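Local coordinates for protein 5-formyl-3-hydroxy-2-methylpyridine 4-carboxylate 5-dehydrogenase (Mesorhizobium japonicum MAFF 303099, PDB 4OM8) that oxidises 5-formyl-3-hydroxy-2-methylpyridine-4-carboxylate with NAD(+) in vitamin B6 breakdown and can also reduce it with NADH to 4-pyridoxate, at residues A18-R23 / I171-V176; G25-A30 / A62-V67; A112-G117 / G135-N140; M147-A152 / F185-V190. All coordinates share one frame; numbering follows the deposited sequence.

Contact 1 of 4, residues A18-R23 / I171-V176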
loop_
_atom_site.group_PDB
_atom_site.type_symbol
_atom_site.label_atom_id
_atom_site.label_comp_id
_atom_site.label_asym_id
_atom_site.label_seq_id
_atom_site.Cartn_x
_atom_site.Cartn_y
_atom_site.Cartn_z
ATOM N N ALA A 18 -7.947 -18.063 16.327
ATOM C CA ALA A 18 -8.724 -18.630 17.429
ATOM C C ALA A 18 -9.038 -17.561 18.470
ATOM O O ALA A 18 -10.191 -17.406 18.896
ATOM C CB ALA A 18 -7.970 -19.798 18.072
ATOM N N ALA A 19 -8.023 -16.810 18.866
ATOM C CA ALA A 19 -8.217 -15.754 19.853
ATOM C C ALA A 19 -9.239 -14.718 19.370
ATOM O O ALA A 19 -10.106 -14.290 20.130
ATOM C CB ALA A 19 -6.895 -15.087 20.168
ATOM N N ARG A 20 -9.149 -14.327 18.099
ATOM C CA ARG A 20 -10.005 -13.260 17.601
ATOM C C ARG A 20 -11.445 -13.719 17.514
ATOM O O ARG A 20 -12.364 -12.953 17.806
ATOM C CB ARG A 20 -9.540 -12.767 16.225
ATOM C CG ARG A 20 -10.402 -11.635 15.670
ATOM C CD ARG A 20 -10.357 -10.453 16.611
ATOM N NE ARG A 20 -11.210 -9.332 16.216
ATOM C CZ ARG A 20 -12.488 -9.209 16.562
ATOM N NH1 ARG A 20 -13.085 -10.156 17.286
ATOM N NH2 ARG A 20 -13.173 -8.133 16.189
ATOM N N LEU A 21 -11.647 -14.964 17.085
ATOM C CA LEU A 21 -12.994 -15.502 17.019
ATOM C C LEU A 21 -13.602 -15.649 18.412
ATOM O O LEU A 21 -14.766 -15.311 18.618
ATOM C CB LEU A 21 -12.987 -16.851 16.295
ATOM C CG LEU A 21 -12.685 -16.736 14.797
ATOM C CD1 LEU A 21 -12.416 -18.120 14.202
ATOM C CD2 LEU A 21 -13.845 -16.069 14.059
ATOM N N ALA A 22 -12.824 -16.136 19.370
ATOM C CA ALA A 22 -13.337 -16.260 20.730
ATOM C C ALA A 22 -13.678 -14.905 21.329
ATOM O O ALA A 22 -14.636 -14.780 22.090
ATOM C CB ALA A 22 -12.338 -16.975 21.608
ATOM N N ARG A 23 -12.887 -13.891 20.993
ATOM C CA ARG A 23 -13.133 -12.548 21.514
ATOM C C ARG A 23 -14.478 -12.017 21.000
ATOM O O ARG A 23 -15.094 -11.149 21.613
ATOM C CB ARG A 23 -11.979 -11.615 21.117
ATOM C CG ARG A 23 -12.000 -10.224 21.765
ATOM C CD ARG A 23 -11.830 -10.304 23.272
ATOM N NE ARG A 23 -10.529 -10.843 23.659
ATOM C CZ ARG A 23 -9.518 -10.100 24.110
ATOM N NH1 ARG A 23 -9.658 -8.788 24.211
ATOM N NH2 ARG A 23 -8.368 -10.673 24.444
ATOM N N ILE A 171 -18.846 -9.767 14.536
ATOM C CA ILE A 171 -17.836 -9.643 15.576
ATOM C C ILE A 171 -16.933 -8.425 15.348
ATOM O O ILE A 171 -15.922 -8.265 16.019
ATOM C CB ILE A 171 -16.981 -10.922 15.700
ATOM C CG1 ILE A 171 -16.209 -11.208 14.406
ATOM C CG2 ILE A 171 -17.856 -12.123 16.087
ATOM C CD1 ILE A 171 -15.244 -12.379 14.538
ATOM N N GLY A 172 -17.330 -7.559 14.422
ATOM C CA GLY A 172 -16.669 -6.282 14.239
ATOM C C GLY A 172 -15.560 -6.266 13.200
ATOM O O GLY A 172 -14.776 -5.324 13.144
ATOM N N LEU A 173 -15.473 -7.320 12.400
ATOM C CA LEU A 173 -14.447 -7.401 11.371
ATOM C C LEU A 173 -15.019 -6.966 10.023
ATOM O O LEU A 173 -16.197 -6.632 9.919
ATOM C CB LEU A 173 -13.866 -8.815 11.311
ATOM C CG LEU A 173 -13.017 -9.154 12.535
ATOM C CD1 LEU A 173 -12.526 -10.596 12.466
ATOM C CD2 LEU A 173 -11.844 -8.176 12.671
ATOM N N LEU A 174 -14.163 -6.935 9.007
ATOM C CA LEU A 174 -14.524 -6.350 7.721
ATOM C C LEU A 174 -14.466 -7.390 6.616
ATOM O O LEU A 174 -13.395 -7.682 6.078
ATOM C CB LEU A 174 -13.588 -5.188 7.397
ATOM C CG LEU A 174 -13.424 -4.120 8.476
ATOM C CD1 LEU A 174 -12.335 -3.132 8.084
ATOM C CD2 LEU A 174 -14.733 -3.384 8.690
ATOM N N PRO A 175 -15.620 -7.962 6.272
ATOM C CA PRO A 175 -15.607 -8.957 5.201
ATOM C C PRO A 175 -15.662 -8.307 3.836
ATOM O O PRO A 175 -16.310 -7.274 3.679
ATOM C CB PRO A 175 -16.882 -9.754 5.460
ATOM C CG PRO A 175 -17.828 -8.732 6.026
ATOM C CD PRO A 175 -16.977 -7.722 6.790
ATOM N N VAL A 176 -14.999 -8.915 2.856
ATOM C CA VAL A 176 -15.193 -8.498 1.472
ATOM C C VAL A 176 -15.532 -9.730 0.643
ATOM O O VAL A 176 -14.873 -10.765 0.729
ATOM C CB VAL A 176 -13.964 -7.760 0.885
ATOM C CG1 VAL A 176 -13.721 -6.453 1.629
ATOM C CG2 VAL A 176 -12.728 -8.630 0.910
HETATM O O HOH W 1 -12.295 -5.577 15.188
HETATM O O HOH W 2 -15.277 -9.100 18.789
#
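The guanidinium group of Arg20 has Leu173 over one face, with CD1 4.1 Å above the plane and displaced toward the rim, while a water bridging NH2 to Gly172 O sits in the plane at the edge. Near that plane, though 20° out of it, lies Ile171 O, which accepts a hydrogen bond from Arg20 NH2 at 2.8 Å. A second water joins Arg20 NH1 to the same carbonyl, so Ile171 O is held both directly and through solvent. The arginine reaches this spot with CG anti to the backbone N (chi1 -179°) and a bend at chi2, sliding past Leu173 so that its CG also meets Leu173 CD1 at 4.0 Å. Beside the polar grip, Leu21 CD2 packs on Ile171 CD1 at 4.0 Å, and Trp138 touches Leu21 as well. A leucine in place of Arg20 would probably leave Ile171 O without its direct donor and the two bridging waters without their arginine partner. Gly172, at positive phi, is the C-prime residue of a Schellman motif closing helix 158-170; the arginine therefore ties helix 14-23, the first helix of the Rossmann fold, to the turn leading into strand 174-178.

Contact 2 of 4, residues G25-A30 / A62-V67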
loop_
_atom_site.group_PDB
_atom_site.type_symbol
_atom_site.label_atom_id
_atom_site.label_comp_id
_atom_site.label_asym_id
_atom_site.label_seq_id
_atom_site.Cartn_x
_atom_site.Cartn_y
_atom_site.Cartn_z
ATOM N N GLY A 25 -17.088 -13.826 20.931
ATOM C CA GLY A 25 -18.131 -14.534 21.653
ATOM C C GLY A 25 -18.284 -15.990 21.250
ATOM O O GLY A 25 -19.060 -16.715 21.852
ATOM N N LEU A 26 -17.537 -16.422 20.242
ATOM C CA LEU A 26 -17.676 -17.770 19.703
ATOM C C LEU A 26 -16.952 -18.798 20.552
ATOM O O LEU A 26 -15.958 -18.481 21.210
ATOM C CB LEU A 26 -17.135 -17.818 18.272
ATOM C CG LEU A 26 -17.947 -17.194 17.131
ATOM C CD1 LEU A 26 -19.296 -17.889 16.944
ATOM C CD2 LEU A 26 -18.139 -15.686 17.274
ATOM N N GLN A 27 -17.447 -20.037 20.552
ATOM C CA GLN A 27 -16.715 -21.132 21.166
ATOM C C GLN A 27 -15.758 -21.706 20.140
ATOM O O GLN A 27 -16.199 -22.098 19.072
ATOM C CB GLN A 27 -17.668 -22.222 21.655
ATOM C CG GLN A 27 -16.967 -23.526 22.017
ATOM C CD GLN A 27 -17.941 -24.667 22.233
ATOM O OE1 GLN A 27 -18.703 -24.668 23.210
ATOM N NE2 GLN A 27 -17.922 -25.652 21.327
ATOM N N VAL A 28 -14.464 -21.751 20.462
ATOM C CA VAL A 28 -13.466 -22.209 19.499
ATOM C C VAL A 28 -12.724 -23.412 20.050
ATOM O O VAL A 28 -12.190 -23.354 21.160
ATOM C CB VAL A 28 -12.451 -21.084 19.158
ATOM C CG1 VAL A 28 -11.388 -21.580 18.178
ATOM C CG2 VAL A 28 -13.168 -19.869 18.602
ATOM N N VAL A 29 -12.695 -24.504 19.283
ATOM C CA VAL A 29 -11.833 -25.633 19.624
ATOM C C VAL A 29 -10.886 -25.858 18.450
ATOM O O VAL A 29 -11.314 -25.908 17.303
ATOM C CB VAL A 29 -12.643 -26.907 19.946
ATOM C CG1 VAL A 29 -11.715 -28.015 20.421
ATOM C CG2 VAL A 29 -13.672 -26.611 21.034
ATOM N N ALA A 30 -9.594 -25.954 18.732
ATOM C CA ALA A 30 -8.609 -26.008 17.661
ATOM C C ALA A 30 -7.754 -27.251 17.775
ATOM O O ALA A 30 -7.456 -27.726 18.885
ATOM C CB ALA A 30 -7.739 -24.763 17.674
ATOM N N ALA A 62 -22.590 -11.655 25.474
ATOM C CA ALA A 62 -23.167 -12.994 25.350
ATOM C C ALA A 62 -22.315 -13.914 24.478
ATOM O O ALA A 62 -21.535 -13.451 23.644
ATOM C CB ALA A 62 -24.580 -12.907 24.793
ATOM N N GLY A 63 -22.475 -15.221 24.668
ATOM C CA GLY A 63 -21.690 -16.193 23.932
ATOM C C GLY A 63 -20.671 -16.857 24.834
ATOM O O GLY A 63 -20.366 -16.363 25.919
ATOM N N VAL A 64 -20.136 -17.980 24.373
ATOM C CA VAL A 64 -19.168 -18.755 25.143
ATOM C C VAL A 64 -17.811 -18.041 25.215
ATOM O O VAL A 64 -17.264 -17.835 26.305
ATOM C CB VAL A 64 -19.007 -20.170 24.537
ATOM C CG1 VAL A 64 -17.836 -20.910 25.161
ATOM C CG2 VAL A 64 -20.305 -20.968 24.699
ATOM N N GLY A 65 -17.265 -17.681 24.054
ATOM C CA GLY A 65 -16.053 -16.876 23.991
ATOM C C GLY A 65 -14.797 -17.502 24.562
ATOM O O GLY A 65 -14.035 -16.838 25.261
ATOM N N THR A 66 -14.558 -18.772 24.253
ATOM C CA THR A 66 -13.384 -19.472 24.752
ATOM C C THR A 66 -12.585 -20.137 23.642
ATOM O O THR A 66 -13.098 -20.389 22.544
ATOM C CB THR A 66 -13.754 -20.560 25.761
ATOM O OG1 THR A 66 -14.630 -21.504 25.134
ATOM C CG2 THR A 66 -14.439 -19.958 26.996
ATOM N N VAL A 67 -11.320 -20.423 23.946
ATOM C CA VAL A 67 -10.443 -21.196 23.073
ATOM C C VAL A 67 -9.929 -22.414 23.823
ATOM O O VAL A 67 -9.484 -22.297 24.969
ATOM C CB VAL A 67 -9.223 -20.378 22.595
ATOM C CG1 VAL A 67 -8.308 -21.237 21.715
ATOM C CG2 VAL A 67 -9.653 -19.135 21.855
HETATM O O HOH W 3 -13.551 -23.625 23.573
#
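Val28 N donates to Thr66 O at 2.8 Å, the strongest link of the pair. Two weaker bonds precede it along the chain: Gly65 N to Gly25 O at 3.0 Å and Thr66 N to Leu26 O at 3.4 Å, both strongly bent. A water links Val28 O to Thr66 OG1, adding a solvent bridge just past the strong bond. The CA-H groups of Gly65 and Val67 also approach carbonyls, the latter reaching Val28 O at 3.4 Å. These contacts start the parallel pairing of strands 27-31 and 66-70, the two ends of a beta-alpha-beta unit whose crossover contains helix 35-54 in the Rossmann fold; strand 66-70 is outermost in the sheet within this chain. Gly25 closes helix 14-23 with a Schellman motif, and its positive phi suits glycine. Farther out, Gln27 and Val64 lie side by side and point the same way; Val64 CG1, set anti to its own backbone N (chi1 170°), is thereby laid against Gln27 CB at 3.7 Å. On the other face of the sheet, Val28 CB packs against Val67 CG2 at 4.3 Å, and Ala18 of helix 14-23 touches both valines.

Contact 3 of 4, residues A112-G117 / G135-N140. With NAD (nicotinamide-adenine-dinucleotide), chain C.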
loop_
_atom_site.group_PDB
_atom_site.type_symbol
_atom_site.label_atom_id
_atom_site.label_comp_id
_atom_site.label_asym_id
_atom_site.label_seq_id
_atom_site.Cartn_x
_atom_site.Cartn_y
_atom_site.Cartn_z
ATOM N N ALA A 112 -14.943 -23.828 5.830
ATOM C CA ALA A 112 -14.220 -22.750 5.177
ATOM C C ALA A 112 -12.754 -23.095 5.066
ATOM O O ALA A 112 -12.202 -23.704 5.975
ATOM C CB ALA A 112 -14.386 -21.458 5.963
ATOM N N SER A 113 -12.127 -22.733 3.954
ATOM C CA SER A 113 -10.680 -22.860 3.832
ATOM C C SER A 113 -10.009 -21.506 3.924
ATOM O O SER A 113 -10.482 -20.537 3.327
ATOM C CB SER A 113 -10.295 -23.511 2.506
ATOM O OG SER A 113 -8.878 -23.610 2.405
ATOM N N ASP A 114 -8.875 -21.469 4.627
ATOM C CA ASP A 114 -8.018 -20.286 4.702
ATOM C C ASP A 114 -7.034 -20.226 3.528
ATOM O O ASP A 114 -6.161 -19.355 3.510
ATOM C CB ASP A 114 -7.255 -20.294 6.037
ATOM C CG ASP A 114 -6.631 -18.948 6.398
ATOM O OD1 ASP A 114 -7.137 -17.897 5.977
ATOM O OD2 ASP A 114 -5.660 -18.962 7.183
ATOM N N THR A 115 -7.184 -21.117 2.544
ATOM C CA THR A 115 -6.241 -21.181 1.423
ATOM C C THR A 115 -6.025 -19.823 0.753
ATOM O O THR A 115 -6.946 -19.021 0.613
ATOM C CB THR A 115 -6.697 -22.189 0.349
ATOM O OG1 THR A 115 -5.676 -22.292 -0.662
ATOM C CG2 THR A 115 -8.006 -21.736 -0.304
ATOM N N SER A 116 -4.788 -19.578 0.336
ATOM C CA SER A 116 -4.492 -18.394 -0.463
ATOM C C SER A 116 -4.570 -18.671 -1.967
ATOM O O SER A 116 -4.997 -17.813 -2.736
ATOM C CB SER A 116 -3.104 -17.858 -0.104
ATOM O OG SER A 116 -3.070 -17.389 1.233
ATOM N N GLY A 117 -4.155 -19.858 -2.391
ATOM C CA GLY A 117 -3.934 -20.083 -3.810
ATOM C C GLY A 117 -4.594 -21.274 -4.465
ATOM O O GLY A 117 -4.428 -21.485 -5.664
ATOM N N GLY A 135 -14.396 -20.179 0.658
ATOM C CA GLY A 135 -13.141 -19.600 1.092
ATOM C C GLY A 135 -13.367 -18.530 2.140
ATOM O O GLY A 135 -14.258 -17.695 2.002
ATOM N N MET A 136 -12.586 -18.590 3.218
ATOM C CA MET A 136 -12.569 -17.550 4.239
ATOM C C MET A 136 -11.101 -17.220 4.449
ATOM O O MET A 136 -10.405 -17.877 5.227
ATOM C CB MET A 136 -13.232 -18.025 5.534
ATOM C CG MET A 136 -13.363 -16.967 6.608
ATOM S SD MET A 136 -13.835 -17.752 8.164
ATOM C CE MET A 136 -14.338 -16.316 9.123
ATOM N N HIS A 137 -10.626 -16.214 3.719
ATOM C CA HIS A 137 -9.199 -15.990 3.597
ATOM C C HIS A 137 -8.758 -14.835 4.487
ATOM O O HIS A 137 -9.026 -13.674 4.196
ATOM C CB HIS A 137 -8.840 -15.723 2.137
ATOM C CG HIS A 137 -7.391 -15.447 1.919
ATOM N ND1 HIS A 137 -6.937 -14.229 1.467
ATOM C CD2 HIS A 137 -6.295 -16.222 2.097
ATOM C CE1 HIS A 137 -5.620 -14.266 1.367
ATOM N NE2 HIS A 137 -5.204 -15.466 1.737
ATOM N N TRP A 138 -8.113 -15.190 5.591
ATOM C CA TRP A 138 -7.589 -14.234 6.547
ATOM C C TRP A 138 -6.239 -13.715 6.089
ATOM O O TRP A 138 -5.666 -14.218 5.121
ATOM C CB TRP A 138 -7.447 -14.887 7.917
ATOM C CG TRP A 138 -8.726 -15.381 8.540
ATOM C CD1 TRP A 138 -9.563 -16.364 8.069
ATOM C CD2 TRP A 138 -9.281 -14.939 9.778
ATOM N NE1 TRP A 138 -10.618 -16.546 8.942
ATOM C CE2 TRP A 138 -10.468 -15.679 9.996
ATOM C CE3 TRP A 138 -8.894 -13.981 10.725
ATOM C CZ2 TRP A 138 -11.262 -15.493 11.126
ATOM C CZ3 TRP A 138 -9.693 -13.788 11.844
ATOM C CH2 TRP A 138 -10.862 -14.545 12.036
ATOM N N SER A 139 -5.732 -12.703 6.785
ATOM C CA SER A 139 -4.402 -12.167 6.499
ATOM C C SER A 139 -3.517 -12.205 7.741
ATOM O O SER A 139 -4.013 -12.167 8.863
ATOM C CB SER A 139 -4.502 -10.731 5.966
ATOM O OG SER A 139 -5.106 -10.689 4.676
ATOM N N ASN A 140 -2.203 -12.288 7.540
ATOM C CA ASN A 140 -1.270 -12.382 8.659
ATOM C C ASN A 140 -0.858 -11.000 9.149
ATOM O O ASN A 140 -0.444 -10.179 8.342
ATOM C CB ASN A 140 -0.039 -13.179 8.230
ATOM C CG ASN A 140 0.931 -13.414 9.369
ATOM O OD1 ASN A 140 0.532 -13.675 10.502
ATOM N ND2 ASN A 140 2.222 -13.354 9.059
HETATM P PA NAD C . 1.733 -23.248 8.630
HETATM O O1A NAD C . 2.641 -24.156 7.817
HETATM O O2A NAD C . 2.325 -22.179 9.534
HETATM O O5B NAD C . 0.786 -24.189 9.529
HETATM C C5B NAD C . 0.162 -25.363 9.006
HETATM C C4B NAD C . -0.249 -26.230 10.186
HETATM O O4B NAD C . -1.077 -27.299 9.726
HETATM C C3B NAD C . 0.970 -26.853 10.866
HETATM O O3B NAD C . 0.981 -26.528 12.262
HETATM C C2B NAD C . 0.793 -28.348 10.626
HETATM O O2B NAD C . 1.294 -29.185 11.680
HETATM C C1B NAD C . -0.713 -28.457 10.492
HETATM N N9A NAD C . -1.215 -29.658 9.800
HETATM C C8A NAD C . -0.658 -30.319 8.772
HETATM N N7A NAD C . -1.439 -31.361 8.394
HETATM C C5A NAD C . -2.522 -31.368 9.189
HETATM C C6A NAD C . -3.735 -32.191 9.338
HETATM N N6A NAD C . -3.968 -33.255 8.530
HETATM N N1A NAD C . -4.610 -31.848 10.309
HETATM C C2A NAD C . -4.397 -30.800 11.123
HETATM N N3A NAD C . -3.315 -30.010 11.045
HETATM C C4A NAD C . -2.362 -30.247 10.117
HETATM O O3 NAD C . 0.652 -22.644 7.598
HETATM P PN NAD C . -0.066 -21.207 7.687
HETATM O O1N NAD C . 0.900 -20.130 7.229
HETATM O O2N NAD C . -0.785 -21.020 9.003
HETATM O O5D NAD C . -1.177 -21.351 6.540
HETATM C C5D NAD C . -2.253 -22.292 6.645
HETATM C C4D NAD C . -3.197 -22.044 5.473
HETATM O O4D NAD C . -3.576 -20.672 5.508
HETATM C C3D NAD C . -2.529 -22.261 4.125
HETATM O O3D NAD C . -3.548 -22.678 3.213
HETATM C C2D NAD C . -2.061 -20.876 3.718
HETATM O O2D NAD C . -2.019 -20.716 2.296
HETATM C C1D NAD C . -3.150 -20.001 4.315
HETATM N N1N NAD C . -2.736 -18.627 4.640
HETATM C C2N NAD C . -1.485 -18.320 5.041
HETATM C C3N NAD C . -1.159 -16.999 5.357
HETATM C C7N NAD C . 0.227 -16.580 5.774
HETATM O O7N NAD C . 0.994 -17.351 6.331
HETATM N N7N NAD C . 0.589 -15.331 5.488
HETATM C C4N NAD C . -2.130 -16.009 5.263
HETATM C C5N NAD C . -3.411 -16.359 4.862
HETATM C C6N NAD C . -3.687 -17.686 4.565
#
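Ser113 and Gly135 pair as parallel neighbours at the ends of strands 110-113 and 133-137, where Met136 N donates to Ser113 O at 2.9 Å. Beyond this bridge Asp114 CA still makes a CA-H...O contact to Met136 O, but side chains carry most of the contact. Asp114, its CG anti to the backbone N (chi1 -164°), sends OD1 across to Trp138 N at 2.9 Å; the donor arrives nearly along the C-O axis, and the same oxygen lies near the plane of the indole at its edge. Ala112 CB and Met136 CB meet at 3.6 Å. Ser113 OG accepts from Thr115 N in an ST turn and is also bonded to Glu85. Three oxygens gather about CD2 and NE2 of the His137 imidazole: Asp114 O lies in plane at its edge, Thr115 O stands obliquely 3.2 Å from CD2, and Ser116 OG shares a hydrogen bond with NE2 at 2.9 Å. Its ND1 is bonded to Glu149. The nicotinamide of NAD lies against this group, its C6N 3.2 Å from Asp114 O and its C5N 3.1 Å from Trp138 O. An alanine at Asp114 would remove the carboxylate, and Trp138 N is likely to lose its acceptor, leaving the turn beside the nicotinamide less firmly set. His137, inferred to be important for catalysis, is thus fixed in rotation by a hydrogen bond at each ring nitrogen, and two backbone carbonyls press against the nicotinamide, an electron-rich surrounding that would probably favour the positively charged ring of NAD(+).

Contact 4 of 4, residues M147-A152 / F185-V190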
loop_
_atom_site.group_PDB
_atom_site.type_symbol
_atom_site.label_atom_id
_atom_site.label_comp_id
_atom_site.label_asym_id
_atom_site.label_seq_id
_atom_site.Cartn_x
_atom_site.Cartn_y
_atom_site.Cartn_z
ATOM N N MET A 147 -9.516 -7.363 7.902
ATOM C CA MET A 147 -10.210 -7.670 6.663
ATOM C C MET A 147 -10.075 -9.142 6.315
ATOM O O MET A 147 -8.979 -9.701 6.374
ATOM C CB MET A 147 -9.644 -6.785 5.545
ATOM C CG MET A 147 -10.310 -6.940 4.172
ATOM S SD MET A 147 -9.757 -8.366 3.211
ATOM C CE MET A 147 -7.982 -8.127 3.095
ATOM N N ILE A 148 -11.199 -9.758 5.957
ATOM C CA ILE A 148 -11.260 -11.156 5.548
ATOM C C ILE A 148 -11.997 -11.276 4.232
ATOM O O ILE A 148 -13.072 -10.697 4.075
ATOM C CB ILE A 148 -11.982 -12.013 6.626
ATOM C CG1 ILE A 148 -11.219 -11.951 7.952
ATOM C CG2 ILE A 148 -12.105 -13.455 6.173
ATOM C CD1 ILE A 148 -12.003 -12.516 9.141
ATOM N N GLU A 149 -11.413 -12.019 3.289
ATOM C CA GLU A 149 -12.073 -12.291 2.012
ATOM C C GLU A 149 -12.995 -13.501 2.117
ATOM O O GLU A 149 -12.614 -14.522 2.689
ATOM C CB GLU A 149 -11.045 -12.541 0.911
ATOM C CG GLU A 149 -10.171 -11.325 0.573
ATOM C CD GLU A 149 -9.138 -11.677 -0.460
ATOM O OE1 GLU A 149 -8.257 -12.503 -0.147
ATOM O OE2 GLU A 149 -9.220 -11.133 -1.578
ATOM N N VAL A 150 -14.190 -13.389 1.546
ATOM C CA VAL A 150 -15.142 -14.498 1.498
ATOM C C VAL A 150 -15.339 -14.883 0.034
ATOM O O VAL A 150 -15.755 -14.039 -0.770
ATOM C CB VAL A 150 -16.482 -14.110 2.138
ATOM C CG1 VAL A 150 -17.398 -15.322 2.187
ATOM C CG2 VAL A 150 -16.260 -13.566 3.555
ATOM N N ILE A 151 -15.006 -16.123 -0.322
ATOM C CA ILE A 151 -14.979 -16.522 -1.730
ATOM C C ILE A 151 -15.778 -17.774 -2.050
ATOM O O ILE A 151 -15.409 -18.877 -1.658
ATOM C CB ILE A 151 -13.539 -16.769 -2.222
ATOM C CG1 ILE A 151 -12.594 -15.661 -1.735
ATOM C CG2 ILE A 151 -13.511 -16.894 -3.747
ATOM C CD1 ILE A 151 -11.717 -16.054 -0.536
ATOM N N ALA A 152 -16.835 -17.611 -2.833
ATOM C CA ALA A 152 -17.559 -18.772 -3.319
ATOM C C ALA A 152 -16.788 -19.530 -4.389
ATOM O O ALA A 152 -16.202 -18.936 -5.300
ATOM C CB ALA A 152 -18.898 -18.349 -3.870
ATOM N N PHE A 185 -7.655 -14.627 -5.529
ATOM C CA PHE A 185 -8.833 -13.857 -5.103
ATOM C C PHE A 185 -8.622 -12.367 -5.423
ATOM O O PHE A 185 -8.364 -12.041 -6.580
ATOM C CB PHE A 185 -9.121 -14.127 -3.624
ATOM C CG PHE A 185 -9.124 -15.596 -3.279
ATOM C CD1 PHE A 185 -9.803 -16.510 -4.073
ATOM C CD2 PHE A 185 -8.430 -16.064 -2.174
ATOM C CE1 PHE A 185 -9.802 -17.856 -3.768
ATOM C CE2 PHE A 185 -8.410 -17.406 -1.867
ATOM C CZ PHE A 185 -9.107 -18.309 -2.654
ATOM N N VAL A 186 -8.724 -11.459 -4.455
ATOM C CA VAL A 186 -8.461 -10.046 -4.765
ATOM C C VAL A 186 -7.173 -9.547 -4.124
ATOM O O VAL A 186 -6.308 -8.984 -4.820
ATOM C CB VAL A 186 -9.639 -9.140 -4.335
ATOM C CG1 VAL A 186 -9.249 -7.656 -4.421
ATOM C CG2 VAL A 186 -10.842 -9.447 -5.226
ATOM N N GLU A 187 -7.039 -9.761 -2.816
ATOM C CA GLU A 187 -5.918 -9.198 -2.051
ATOM C C GLU A 187 -4.573 -9.591 -2.653
ATOM O O GLU A 187 -3.737 -8.735 -2.977
ATOM C CB GLU A 187 -5.988 -9.653 -0.589
ATOM C CG GLU A 187 -4.855 -9.152 0.260
ATOM C CD GLU A 187 -4.799 -9.878 1.586
ATOM O OE1 GLU A 187 -4.830 -11.125 1.577
ATOM O OE2 GLU A 187 -4.736 -9.209 2.636
ATOM N N ASN A 188 -4.341 -10.885 -2.813
ATOM C CA ASN A 188 -3.023 -11.283 -3.271
ATOM C C ASN A 188 -2.826 -11.008 -4.760
ATOM O O ASN A 188 -1.689 -10.888 -5.202
ATOM C CB ASN A 188 -2.753 -12.746 -2.923
ATOM C CG ASN A 188 -2.241 -12.883 -1.500
ATOM O OD1 ASN A 188 -1.474 -12.035 -1.046
ATOM N ND2 ASN A 188 -2.688 -13.917 -0.779
ATOM N N ARG A 189 -3.906 -10.846 -5.529
ATOM C CA ARG A 189 -3.733 -10.408 -6.918
ATOM C C ARG A 189 -3.182 -8.994 -6.967
ATOM O O ARG A 189 -2.223 -8.700 -7.693
ATOM C CB ARG A 189 -5.048 -10.460 -7.693
ATOM C CG ARG A 189 -5.523 -11.871 -7.977
ATOM C CD ARG A 189 -6.705 -11.880 -8.937
ATOM N NE ARG A 189 -6.383 -11.498 -10.305
ATOM C CZ ARG A 189 -6.014 -12.354 -11.251
ATOM N NH1 ARG A 189 -5.912 -13.650 -10.994
ATOM N NH2 ARG A 189 -5.758 -11.901 -12.475
ATOM N N VAL A 190 -3.787 -8.107 -6.188
ATOM C CA VAL A 190 -3.329 -6.734 -6.200
ATOM C C VAL A 190 -1.922 -6.659 -5.587
ATOM O O VAL A 190 -1.050 -5.945 -6.098
ATOM C CB VAL A 190 -4.319 -5.807 -5.470
ATOM C CG1 VAL A 190 -3.789 -4.383 -5.428
ATOM C CG2 VAL A 190 -5.677 -5.830 -6.173
HETATM O O HOH W 4 -6.165 -12.983 -1.871
#
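Hydrogen bonding centres on Glu149 OE2, which accepts from two successive backbone amides at the start of helix 187-203. Val186 N meets it on the syn side, 17° out of the carboxylate plane, at 2.9 Å; Glu187 N comes from above that plane, also at 2.9 Å but along a straighter line. Having CG anti to the carbonyl carbon (chi1 -65°) and an extended chain beyond it, Glu149 reaches from strand 147-151 to these amides. Its other oxygen, OE1, accepts a hydrogen bond from a water that in turn accepts from Asn188 N.

Apolar packing is carried by Ile151 and Phe185, whose side chains cross at about a right angle. Ile151 CD1 stands over the centre of the phenyl ring in a CH-pi contact, 3.7 Å from the centroid and 11° off the ring normal, while Ile151 CG2 lies 3.7 Å from CD1 of Phe185. Met147 slides past Glu187 in the opposite direction, bringing its CE to 3.5 Å from Glu187 OE2, an oxygen hydrogen-bonded to Ser139.

Like charges also meet here, Glu149 OE1 lying 4.1 Å from Glu187 OE1 with the carboxylate planes steeply inclined to each other. The contact joins the NAD-binding region to the C-terminal family region. Two amides grip OE2 and hold the carboxylate of Glu149 in place at the helix start, while OE1 is hydrogen-bonded to ND1 of His137; Glu149, a second-shell residue, thereby probably orients the imidazole that faces the nicotinamide site.

How the contacts relate
All four contacts reach one mixed sheet. Contact 3 lies against the nicotinamide of NAD, and contact 4 backs it, the Glu187 side chain about 6 Å from the cofactor. The centres of these two are 8 Å apart: His137 ND1 reaches Glu149 OE1 at 2.7 Å, and Thr115 O packs against Phe185 CE2 at 3.3 Å. Contact 1 meets contact 4 through the neighbouring strands 147-151 and 174-178, Val176 N lying 2.9 Å from Ile148 O, and both touch the second subunit. Contact 1 meets contact 3 where Leu21 CD2 packs on Trp138 CH2. Contact 2, at the far edge, touches contact 1 through Ala22 and Val67, but its nearest atoms remain about 9 Å from contact 3 and about 11 Å from contact 4.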